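Local coordinates for protein RNA-dependent RNA polymerase (Qualyub virus, PDB 6DX1) that carries a viral ovarian tumor (OTU) domain cysteine protease, the part crystallised here, which probably removes ubiquitin from modified proteins, at residues N21-Y26 and D123-Q128; K32-P37 and H150-V155; V115-C120 and I141-I146. One frame throughout, in Å; residues are numbered along the deposited sequence.

The three contacts lie in one mixed seven-stranded sheet and sample every second joint across it. Interaction 1 pairs strand 17-25 with strand 125-132, interaction 3 pairs strand 114-120 with strand 140-146, and interaction 2 pairs strand 150-156 with edge strand 30-33, one of the two outermost. Their centres lie about 15 Å (1 and 2), 10 Å (1 and 3) and 9 Å (2 and 3) apart. Backbone bonds between strands 125-132 and 114-120, and between 140-146 and 150-156, complete the series. Along the chain interaction 3 is nested within the loop closed by interaction 2, and interaction 1 alternates with both; interactions 1 and 2 join early chain to late.

Interaction 1: N21-Y26 and D123-Q128; sequences NVVFSY and DVWVTQ
Antiparallel strand pairing in the central mixed sheet joins F24 and S25 to V126 and W125, the two short strand axes running 172° apart. F24 and V126 form a hydrogen-bonded pair: F24 N donates to V126 O at 3.1 Å, and V126 N returns to F24 O at 2.8 Å. Farther back, V22 N reaches T127 O at 3.1 Å, meeting it from well above the carbonyl plane. Donors two residues apart thus use acceptors only one apart, direct evidence that the register slips here.

The F24 ring lies beside V126, whose CB sits over one face, 3.9 Å from the ring centroid, as a CH-pi contact, while CG1 comes to 3.5 Å from F24 CE1. A chi1 of 62° sets CG of F24 between its backbone N and carbonyl carbon, bringing the ring round over the valine. On the other face of the sheet the arrangement recurs with the roles exchanged: S25 CB stands almost squarely over the six-membered ring of W125, 4.2 Å from its centroid. One water joins S25 OG to V124 O.

One residue on from S25, Y26 N bonds V124 O at 3.0 Å. The Y26 ring crosses D123 obliquely, and OH donates to OD1 at 2.8 Å, approaching from above the carboxylate plane, 50° out of it. The same carboxylate makes salt bridges with K32 and R27, an ion cluster that probably stabilises its negative charge.

V22 and V126 also pack on W118 of strand 114-120, and F24 meets that indole edge-to-face while touching F30 of strand 30-33. T127 and Q128 continue the sheet through backbone bonds to K119, and Y26 reaches across to L144 of strand 140-146.

Interaction 2: K32-P37 and H150-V155; sequences KELTLP and HFDFLV
K32 lays its aliphatic chain along strand 150-156, CB standing 4.0 Å from L154 CD2 and CG and CD passing over D152 CB. The chain is extended as far as CD and bends at chi3 (66°), which carries NZ to a salt bridge with D123; a water also links NZ to D152 OD1. E33 is the last strand residue of its segment and forms a hydrogen-bonded antiparallel pair with F153. E33 N donates to F153 O over 2.8 Å in an almost straight line, 176° at the hydrogen, and F153 N returns the bond to E33 O. The E33 carboxylate brings OE1 to the edge of the F153 ring, in the ring plane, and OE2 to within 3.6 Å of V155 CG2.

At L34 the regular pairing of this outermost strand of the sheet stops, and a side chain replaces the backbone acceptor. L34 CD2 lies 3.6 Å from D152 OD2, and T35 N donates to that same oxygen at 3.0 Å on its anti side. T35 OG1 donates to F151 O at 2.6 Å, in the carbonyl plane, so backbone and side chain of one threonine hold two consecutive residues. The T35 and H150 side chains run antiparallel alongside one another.

D152 OD2 has a second donor, H150 NE2, at 2.7 Å; OD2 lies near the imidazole plane, whereas NE2 stands 49° out of the carboxylate plane. H150 and T35 also touch C41 of helix 41-51, and this Cys-His-carboxylate neighbourhood is consistent with the active-site architecture of an OTU cysteine protease. L36 O approaches the edge of the imidazole in its plane, and P37 CA comes to 3.7 Å from CE1 of H150.

Interaction 3: V115-C120 and I141-I146; sequences VIFWKC and INLLHI
W118 starts with CB 3.6 Å from L143 O, the oxygen that also accepts its backbone N-H. The indole CD1 still meets this carbonyl, and NE1 then donates to N142 OD1 at 2.8 Å, 173° at the hydrogen. Indole and amide planes differ by only 13°, so the bond runs edge to edge between nearly coplanar groups; N142 ND2 bonds Y137 O, which further fixes the amide's rotation. I116 CG2 of the same strand lies over one indole face.

These are neighbouring parallel strands of the central sheet, yet the chain between them contains strand 125-132 and no helix. L143 is held through both its backbone N and its O, the N donating to I116 O at 2.9 Å.

On the sheet face carrying F117, L143 and H145, F117 turns its edge toward the H145 ring face in an offset edge-to-face pair, centroids 5.5 Å apart and planes at 70°, while CE1 touches L143 CD1 at 4.0 Å. H145 NE2 is bonded to D149, and its ring stacks with F151. Farther along, C120 CB comes to 3.5 Å from L144 CD1.

Interaction 1: N21-Y26 and D123-Q128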
# COMPACT_ATOMS: atom_id res chain seq x y z
N ASN A 21 -7.80 1.55 14.72
CA ASN A 21 -9.23 1.44 14.45
C ASN A 21 -9.74 2.82 14.09
O ASN A 21 -9.55 3.77 14.86
CB ASN A 21 -9.98 0.88 15.66
CG ASN A 21 -9.60 -0.54 15.95
OD1 ASN A 21 -9.61 -1.38 15.06
ND2 ASN A 21 -9.23 -0.83 17.20
N VAL A 22 -10.35 2.96 12.92
CA VAL A 22 -10.78 4.27 12.43
C VAL A 22 -12.02 4.04 11.58
O VAL A 22 -11.98 3.26 10.62
CB VAL A 22 -9.64 4.98 11.67
CG1 VAL A 22 -9.01 4.05 10.67
CG2 VAL A 22 -10.13 6.29 11.02
N VAL A 23 -13.13 4.68 11.94
CA VAL A 23 -14.45 4.30 11.44
C VAL A 23 -15.06 5.48 10.69
O VAL A 23 -15.35 6.53 11.29
CB VAL A 23 -15.37 3.84 12.58
CG1 VAL A 23 -16.71 3.34 12.02
CG2 VAL A 23 -14.69 2.74 13.38
N PHE A 24 -15.30 5.30 9.39
CA PHE A 24 -15.84 6.40 8.59
C PHE A 24 -16.37 5.86 7.28
O PHE A 24 -15.94 4.80 6.81
CB PHE A 24 -14.79 7.49 8.33
CG PHE A 24 -13.59 7.02 7.55
CD1 PHE A 24 -12.49 6.48 8.20
CD2 PHE A 24 -13.53 7.16 6.17
CE1 PHE A 24 -11.36 6.07 7.50
CE2 PHE A 24 -12.40 6.76 5.46
CZ PHE A 24 -11.32 6.21 6.12
N SER A 25 -17.31 6.59 6.69
CA SER A 25 -17.79 6.28 5.35
C SER A 25 -16.78 6.86 4.36
O SER A 25 -16.55 8.08 4.35
CB SER A 25 -19.19 6.88 5.16
OG SER A 25 -19.59 6.86 3.80
N TYR A 26 -16.13 6.00 3.56
CA TYR A 26 -14.99 6.50 2.80
C TYR A 26 -15.41 7.55 1.77
O TYR A 26 -14.60 8.42 1.43
CB TYR A 26 -14.21 5.35 2.13
CG TYR A 26 -14.87 4.63 0.96
CD1 TYR A 26 -14.94 5.22 -0.30
CD2 TYR A 26 -15.36 3.34 1.11
CE1 TYR A 26 -15.52 4.54 -1.38
CE2 TYR A 26 -15.94 2.65 0.03
CZ TYR A 26 -16.02 3.27 -1.20
OH TYR A 26 -16.59 2.60 -2.26
N ASP A 123 -18.18 -2.10 1.16
CA ASP A 123 -18.08 -1.04 0.15
C ASP A 123 -18.63 0.32 0.62
O ASP A 123 -18.94 1.19 -0.21
CB ASP A 123 -18.76 -1.43 -1.18
CG ASP A 123 -18.40 -0.48 -2.32
OD1 ASP A 123 -17.20 -0.15 -2.47
OD2 ASP A 123 -19.32 -0.03 -3.05
N VAL A 124 -18.72 0.56 1.93
CA VAL A 124 -19.17 1.86 2.43
C VAL A 124 -18.30 2.32 3.59
O VAL A 124 -17.76 3.43 3.57
CB VAL A 124 -20.65 1.81 2.88
CG1 VAL A 124 -21.07 3.15 3.45
CG2 VAL A 124 -21.54 1.40 1.70
N TRP A 125 -18.16 1.46 4.60
CA TRP A 125 -17.55 1.83 5.88
C TRP A 125 -16.14 1.27 5.99
O TRP A 125 -15.94 0.06 5.89
CB TRP A 125 -18.42 1.34 7.04
CG TRP A 125 -19.64 2.19 7.21
CD1 TRP A 125 -20.87 1.99 6.66
CD2 TRP A 125 -19.71 3.40 7.95
NE1 TRP A 125 -21.72 3.01 7.04
CE2 TRP A 125 -21.03 3.89 7.83
CE3 TRP A 125 -18.80 4.11 8.73
CZ2 TRP A 125 -21.45 5.06 8.46
CZ3 TRP A 125 -19.21 5.28 9.35
CH2 TRP A 125 -20.53 5.74 9.20
N VAL A 126 -15.18 2.16 6.21
CA VAL A 126 -13.85 1.76 6.65
C VAL A 126 -13.88 1.58 8.16
O VAL A 126 -14.53 2.36 8.87
CB VAL A 126 -12.82 2.82 6.24
CG1 VAL A 126 -11.49 2.60 6.96
CG2 VAL A 126 -12.61 2.82 4.72
N THR A 127 -13.20 0.55 8.67
CA THR A 127 -13.15 0.31 10.11
C THR A 127 -11.75 0.25 10.69
O THR A 127 -11.61 0.28 11.92
CB THR A 127 -13.89 -0.99 10.47
OG1 THR A 127 -13.23 -2.11 9.85
CG2 THR A 127 -15.35 -0.91 10.04
N GLN A 128 -10.71 0.18 9.86
CA GLN A 128 -9.33 0.08 10.34
C GLN A 128 -8.39 0.69 9.30
O GLN A 128 -8.71 0.75 8.11
CB GLN A 128 -8.88 -1.37 10.57
CG GLN A 128 -9.68 -2.18 11.54
CD GLN A 128 -9.09 -3.56 11.73
OE1 GLN A 128 -7.91 -3.80 11.43
NE2 GLN A 128 -9.89 -4.48 12.23
O HOH W 1 -12.75 -1.08 14.12
O HOH W 2 -18.68 5.33 1.72

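Interaction 2: K32-P37 and H150-V155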
# COMPACT_ATOMS: atom_id res chain seq x y z
N LYS A 32 -13.38 6.58 -5.10
CA LYS A 32 -12.74 5.30 -5.37
C LYS A 32 -12.52 5.11 -6.86
O LYS A 32 -13.38 5.46 -7.68
CB LYS A 32 -13.60 4.15 -4.82
CG LYS A 32 -13.00 2.77 -5.05
CD LYS A 32 -13.88 1.69 -4.47
CE LYS A 32 -15.21 1.61 -5.21
NZ LYS A 32 -15.93 0.34 -4.92
N GLU A 33 -11.34 4.61 -7.22
CA GLU A 33 -11.04 4.20 -8.59
C GLU A 33 -10.70 2.72 -8.57
O GLU A 33 -9.75 2.30 -7.90
CB GLU A 33 -9.89 5.02 -9.18
CG GLU A 33 -10.24 6.52 -9.22
CD GLU A 33 -9.26 7.37 -9.99
OE1 GLU A 33 -8.26 6.83 -10.51
OE2 GLU A 33 -9.49 8.60 -10.09
N LEU A 34 -11.48 1.93 -9.30
CA LEU A 34 -11.34 0.48 -9.26
C LEU A 34 -10.09 0.02 -10.01
O LEU A 34 -9.65 0.65 -10.98
CB LEU A 34 -12.57 -0.18 -9.89
CG LEU A 34 -13.90 -0.03 -9.16
CD1 LEU A 34 -15.00 -0.68 -9.98
CD2 LEU A 34 -13.80 -0.69 -7.79
N THR A 35 -9.52 -1.09 -9.54
CA THR A 35 -8.45 -1.78 -10.24
C THR A 35 -8.97 -3.11 -10.76
O THR A 35 -9.96 -3.65 -10.25
CB THR A 35 -7.25 -2.04 -9.33
OG1 THR A 35 -7.65 -2.91 -8.26
CG2 THR A 35 -6.69 -0.71 -8.77
N LEU A 36 -8.31 -3.64 -11.78
CA LEU A 36 -8.69 -4.95 -12.30
C LEU A 36 -8.58 -5.98 -11.18
O LEU A 36 -7.58 -6.00 -10.45
CB LEU A 36 -7.77 -5.33 -13.46
CG LEU A 36 -8.32 -6.37 -14.43
CD1 LEU A 36 -9.52 -5.83 -15.20
CD2 LEU A 36 -7.21 -6.78 -15.39
N PRO A 37 -9.59 -6.85 -10.99
CA PRO A 37 -9.53 -7.83 -9.88
C PRO A 37 -8.70 -9.06 -10.23
O PRO A 37 -9.19 -10.19 -10.36
CB PRO A 37 -11.01 -8.16 -9.66
CG PRO A 37 -11.62 -8.03 -11.02
CD PRO A 37 -10.91 -6.84 -11.65
N HIS A 150 -7.94 -7.78 -2.18
CA HIS A 150 -8.09 -6.87 -3.30
C HIS A 150 -7.88 -5.44 -2.83
O HIS A 150 -8.34 -5.05 -1.75
CB HIS A 150 -9.46 -7.01 -3.96
CG HIS A 150 -9.63 -6.06 -5.11
ND1 HIS A 150 -9.07 -6.30 -6.35
CD2 HIS A 150 -10.22 -4.85 -5.18
CE1 HIS A 150 -9.34 -5.28 -7.14
NE2 HIS A 150 -10.03 -4.38 -6.46
N PHE A 151 -7.19 -4.65 -3.64
CA PHE A 151 -6.93 -3.23 -3.37
C PHE A 151 -7.50 -2.38 -4.49
O PHE A 151 -7.22 -2.64 -5.66
CB PHE A 151 -5.43 -2.93 -3.27
CG PHE A 151 -4.74 -3.59 -2.10
CD1 PHE A 151 -4.69 -2.96 -0.86
CD2 PHE A 151 -4.08 -4.80 -2.26
CE1 PHE A 151 -4.02 -3.56 0.22
CE2 PHE A 151 -3.41 -5.41 -1.19
CZ PHE A 151 -3.39 -4.78 0.05
N ASP A 152 -8.26 -1.36 -4.12
CA ASP A 152 -8.63 -0.29 -5.04
C ASP A 152 -7.95 1.01 -4.62
O ASP A 152 -7.39 1.12 -3.52
CB ASP A 152 -10.15 -0.12 -5.06
CG ASP A 152 -10.85 -1.33 -5.64
OD1 ASP A 152 -11.76 -1.87 -4.98
OD2 ASP A 152 -10.49 -1.74 -6.77
N PHE A 153 -7.98 2.00 -5.50
CA PHE A 153 -7.30 3.27 -5.24
C PHE A 153 -8.30 4.30 -4.73
O PHE A 153 -9.45 4.35 -5.17
CB PHE A 153 -6.63 3.78 -6.52
CG PHE A 153 -5.94 5.10 -6.36
CD1 PHE A 153 -5.00 5.30 -5.36
CD2 PHE A 153 -6.18 6.12 -7.26
CE1 PHE A 153 -4.34 6.51 -5.23
CE2 PHE A 153 -5.52 7.34 -7.14
CZ PHE A 153 -4.61 7.55 -6.12
N LEU A 154 -7.86 5.12 -3.78
CA LEU A 154 -8.72 6.15 -3.20
C LEU A 154 -8.09 7.52 -3.45
O LEU A 154 -6.94 7.74 -3.09
CB LEU A 154 -8.92 5.92 -1.70
CG LEU A 154 -9.72 4.68 -1.30
CD1 LEU A 154 -9.57 4.50 0.21
CD2 LEU A 154 -11.17 4.81 -1.67
N VAL A 155 -8.85 8.43 -4.05
CA VAL A 155 -8.39 9.80 -4.31
C VAL A 155 -9.03 10.73 -3.27
O VAL A 155 -10.26 10.81 -3.22
CB VAL A 155 -8.75 10.27 -5.72
CG1 VAL A 155 -8.09 11.62 -5.99
CG2 VAL A 155 -8.35 9.25 -6.77
O HOH W 3 -14.23 -1.95 -4.36

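Interaction 3: V115-C120 and I141-I146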
# COMPACT_ATOMS: atom_id res chain seq x y z
N VAL A 115 1.94 5.44 2.90
CA VAL A 115 1.03 4.50 2.25
C VAL A 115 0.06 4.00 3.31
O VAL A 115 0.49 3.57 4.39
CB VAL A 115 1.79 3.32 1.61
CG1 VAL A 115 0.81 2.32 0.98
CG2 VAL A 115 2.82 3.80 0.60
N ILE A 116 -1.25 4.06 3.02
CA ILE A 116 -2.27 3.64 3.97
C ILE A 116 -3.20 2.62 3.32
O ILE A 116 -3.67 2.84 2.20
CB ILE A 116 -3.08 4.83 4.51
CG1 ILE A 116 -2.15 5.89 5.09
CG2 ILE A 116 -4.05 4.34 5.59
CD1 ILE A 116 -2.91 7.18 5.45
N PHE A 117 -3.45 1.51 4.02
CA PHE A 117 -4.49 0.54 3.67
C PHE A 117 -5.70 0.79 4.56
O PHE A 117 -5.60 0.63 5.79
CB PHE A 117 -4.04 -0.90 3.91
CG PHE A 117 -2.85 -1.37 3.10
CD1 PHE A 117 -2.27 -0.60 2.10
CD2 PHE A 117 -2.31 -2.64 3.37
CE1 PHE A 117 -1.17 -1.09 1.37
CE2 PHE A 117 -1.23 -3.13 2.65
CZ PHE A 117 -0.66 -2.37 1.65
N TRP A 118 -6.84 1.09 3.95
CA TRP A 118 -8.08 1.35 4.69
C TRP A 118 -8.99 0.13 4.53
O TRP A 118 -9.46 -0.15 3.42
CB TRP A 118 -8.75 2.62 4.17
CG TRP A 118 -7.96 3.89 4.30
CD1 TRP A 118 -7.37 4.60 3.28
CD2 TRP A 118 -7.74 4.65 5.50
NE1 TRP A 118 -6.78 5.76 3.79
CE2 TRP A 118 -6.99 5.80 5.14
CE3 TRP A 118 -8.09 4.46 6.84
CZ2 TRP A 118 -6.59 6.76 6.08
CZ3 TRP A 118 -7.69 5.41 7.78
CH2 TRP A 118 -6.95 6.54 7.40
N LYS A 119 -9.26 -0.57 5.63
CA LYS A 119 -10.02 -1.81 5.60
C LYS A 119 -11.51 -1.53 5.42
O LYS A 119 -12.11 -0.78 6.19
CB LYS A 119 -9.80 -2.60 6.89
CG LYS A 119 -10.63 -3.88 6.98
CD LYS A 119 -10.50 -4.49 8.38
CE LYS A 119 -11.18 -5.85 8.44
NZ LYS A 119 -11.22 -6.35 9.84
N CYS A 120 -12.13 -2.18 4.42
CA CYS A 120 -13.54 -1.94 4.15
C CYS A 120 -14.16 -3.22 3.61
O CYS A 120 -13.68 -3.74 2.60
CB CYS A 120 -13.72 -0.79 3.14
SG CYS A 120 -15.43 -0.51 2.58
N ILE A 141 -0.49 7.79 -0.32
CA ILE A 141 -1.15 6.89 -1.26
C ILE A 141 -2.17 6.10 -0.45
O ILE A 141 -1.80 5.31 0.42
CB ILE A 141 -0.16 5.95 -1.95
CG1 ILE A 141 0.96 6.74 -2.63
CG2 ILE A 141 -0.89 5.06 -2.96
CD1 ILE A 141 2.02 5.86 -3.30
N ASN A 142 -3.45 6.34 -0.71
CA ASN A 142 -4.55 5.71 0.01
C ASN A 142 -5.11 4.56 -0.80
O ASN A 142 -5.52 4.75 -1.94
CB ASN A 142 -5.66 6.73 0.30
CG ASN A 142 -5.20 7.85 1.21
OD1 ASN A 142 -5.22 7.71 2.43
ND2 ASN A 142 -4.75 8.95 0.62
N LEU A 143 -5.18 3.37 -0.20
CA LEU A 143 -5.73 2.20 -0.86
C LEU A 143 -6.94 1.68 -0.08
O LEU A 143 -6.93 1.65 1.16
CB LEU A 143 -4.69 1.08 -0.98
CG LEU A 143 -3.40 1.36 -1.74
CD1 LEU A 143 -2.72 0.03 -2.09
CD2 LEU A 143 -3.65 2.16 -3.00
N LEU A 144 -7.97 1.26 -0.80
CA LEU A 144 -9.11 0.60 -0.16
C LEU A 144 -8.81 -0.89 -0.15
O LEU A 144 -8.64 -1.50 -1.21
CB LEU A 144 -10.41 0.91 -0.90
CG LEU A 144 -11.68 0.49 -0.16
CD1 LEU A 144 -11.93 1.40 1.05
CD2 LEU A 144 -12.90 0.49 -1.09
N HIS A 145 -8.67 -1.45 1.04
CA HIS A 145 -8.26 -2.84 1.23
C HIS A 145 -9.51 -3.65 1.56
O HIS A 145 -10.04 -3.54 2.68
CB HIS A 145 -7.22 -2.93 2.34
CG HIS A 145 -6.58 -4.27 2.46
ND1 HIS A 145 -5.80 -4.63 3.54
CD2 HIS A 145 -6.59 -5.35 1.63
CE1 HIS A 145 -5.36 -5.86 3.38
NE2 HIS A 145 -5.82 -6.33 2.23
N ILE A 146 -10.01 -4.42 0.60
CA ILE A 146 -11.26 -5.13 0.80
C ILE A 146 -11.00 -6.63 0.88
O ILE A 146 -9.85 -7.07 0.97
CB ILE A 146 -12.29 -4.77 -0.30
CG1 ILE A 146 -11.88 -5.36 -1.65
CG2 ILE A 146 -12.42 -3.24 -0.44
CD1 ILE A 146 -12.92 -5.11 -2.74